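Local atomic coordinates of uncharacterized protein Rv3272 (Mycobacterium tuberculosis, PDB entry 5YX6), a protein that binds fatty acyl-CoAs of various chain lengths, palmitoyl-CoA most tightly, and probably acts in fatty acid metabolism as a family III CoA transferase. Residues A[117-122]-A[197-202]. Sequence-based numbering, arbitrary orientation.
Sequences DLRSRN and GVADVV
A hydrogen-bonded contact of one arginine side chain joins the end of helix 115-121 to the start of strand 201-205, the strand that is outermost in the parallel sheet of this chain: Arg119, in the last turn of the helix, reaches the Ala199 carbonyl and the Val201 side chain. It bridges a helix end and a strand start whose nearest CA atoms, those of Arg119 and Ala199, stay 8.8 Å apart. Its guanidinium takes hold of one carbonyl with both terminal nitrogens. The main bond runs from Arg119 NH1 to Ala199 O (2.7 Å, N-H...O 154°), and the weaker, more bent one from Arg119 NH2 to the same Ala199 O (3.0 Å). The oxygen lies almost in the guanidinium plane, at its edge, whereas NH1 approaches from above the carbonyl plane, 55° out of it. A bend at chi3 (62°) turns the end of the otherwise extended arginine chain and brings the NH1/NH2 edge round to the carbonyl. Val201 lies over one face of the group: its CG2, sitting off-centre near the border of the group, comes within 3.8 Å of Arg119 NE and also touches CZ and CD. Paired bonds at the edge and a methyl over a face should together limit rotation of the guanidinium. The CB of Asp200, between the two residues Arg119 leans on, points away from the helix; OD1 accepts a bond from the Val201 N and OD2 is hydrogen-bonded to Ser371 of the second subunit. Asp200 and Val202 also pair through their backbones with Tyr127 of strand 126-131, while Val202 joins an antiparallel ladder with the other subunit. The arrangement thus ties a peripheral helix to the outermost strand of this chain's parallel sheet in the large Rossmann-fold domain, where that sheet continues across the homodimer interface.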
# COMPACT_ATOMS: atom_id res chain seq x y z
N ASP A 117 -2.11 -28.47 12.59
CA ASP A 117 -3.13 -29.44 12.24
C ASP A 117 -3.07 -29.77 10.76
O ASP A 117 -3.05 -30.94 10.37
CB ASP A 117 -4.53 -28.93 12.60
CG ASP A 117 -4.69 -28.66 14.08
OD1 ASP A 117 -4.28 -29.53 14.88
OD2 ASP A 117 -5.22 -27.58 14.45
N LEU A 118 -3.00 -28.73 9.93
CA LEU A 118 -3.04 -28.90 8.49
C LEU A 118 -1.70 -29.35 7.93
O LEU A 118 -1.65 -30.19 7.03
CB LEU A 118 -3.49 -27.59 7.82
CG LEU A 118 -4.86 -27.04 8.24
CD1 LEU A 118 -5.29 -25.92 7.29
CD2 LEU A 118 -5.92 -28.11 8.28
N ARG A 119 -0.61 -28.80 8.45
CA ARG A 119 0.70 -29.11 7.88
C ARG A 119 1.23 -30.50 8.21
O ARG A 119 2.05 -31.04 7.48
CB ARG A 119 1.71 -28.06 8.33
CG ARG A 119 1.54 -26.73 7.63
CD ARG A 119 2.14 -25.62 8.45
NE ARG A 119 3.58 -25.81 8.65
CZ ARG A 119 4.50 -25.48 7.76
NH1 ARG A 119 4.13 -24.98 6.58
NH2 ARG A 119 5.78 -25.68 8.03
N SER A 120 0.74 -31.10 9.30
CA SER A 120 1.14 -32.47 9.64
C SER A 120 0.60 -33.43 8.58
O SER A 120 1.24 -34.44 8.27
CB SER A 120 0.64 -32.87 11.02
OG SER A 120 -0.75 -32.63 11.16
N ARG A 121 -0.55 -33.10 8.02
CA ARG A 121 -1.18 -33.91 6.98
C ARG A 121 -0.61 -33.62 5.59
O ARG A 121 -0.46 -34.54 4.79
CB ARG A 121 -2.69 -33.66 6.97
CG ARG A 121 -3.36 -33.94 8.31
CD ARG A 121 -4.79 -33.42 8.32
NE ARG A 121 -5.59 -34.03 7.26
CZ ARG A 121 -6.51 -34.97 7.46
NH1 ARG A 121 -6.78 -35.39 8.69
NH2 ARG A 121 -7.17 -35.47 6.42
N ASN A 122 -0.33 -32.35 5.30
CA ASN A 122 0.14 -31.93 3.99
C ASN A 122 1.45 -31.14 4.09
O ASN A 122 1.44 -29.93 4.31
CB ASN A 122 -0.94 -31.10 3.28
CG ASN A 122 -0.55 -30.65 1.87
OD1 ASN A 122 0.54 -30.95 1.37
ND2 ASN A 122 -1.45 -29.92 1.22
N GLY A 197 12.16 -26.40 -1.56
CA GLY A 197 11.45 -27.51 -0.95
C GLY A 197 10.93 -27.21 0.46
O GLY A 197 10.56 -28.13 1.21
N VAL A 198 10.89 -25.93 0.80
CA VAL A 198 10.39 -25.49 2.11
C VAL A 198 8.97 -24.92 2.01
O VAL A 198 8.72 -23.98 1.25
CB VAL A 198 11.33 -24.42 2.72
CG1 VAL A 198 10.82 -24.02 4.09
CG2 VAL A 198 12.74 -24.96 2.84
N ALA A 199 8.05 -25.47 2.79
CA ALA A 199 6.67 -24.99 2.86
C ALA A 199 6.45 -24.20 4.14
O ALA A 199 6.44 -24.75 5.23
CB ALA A 199 5.68 -26.16 2.77
N ASP A 200 6.27 -22.89 4.01
CA ASP A 200 6.39 -21.96 5.13
C ASP A 200 5.08 -21.55 5.79
O ASP A 200 3.99 -21.80 5.28
CB ASP A 200 7.12 -20.69 4.66
CG ASP A 200 8.09 -20.16 5.69
OD1 ASP A 200 7.97 -20.51 6.89
OD2 ASP A 200 8.97 -19.36 5.31
N VAL A 201 5.21 -20.95 6.97
CA VAL A 201 4.12 -20.20 7.59
C VAL A 201 4.37 -18.70 7.47
O VAL A 201 5.40 -18.18 7.91
CB VAL A 201 3.94 -20.56 9.07
CG1 VAL A 201 2.80 -19.73 9.64
CG2 VAL A 201 3.68 -22.06 9.23
N VAL A 202 3.39 -18.01 6.91
CA VAL A 202 3.52 -16.60 6.60
C VAL A 202 2.54 -15.77 7.44
O VAL A 202 1.38 -16.16 7.63
CB VAL A 202 3.28 -16.40 5.08
CG1 VAL A 202 2.92 -14.98 4.78
CG2 VAL A 202 4.50 -16.84 4.30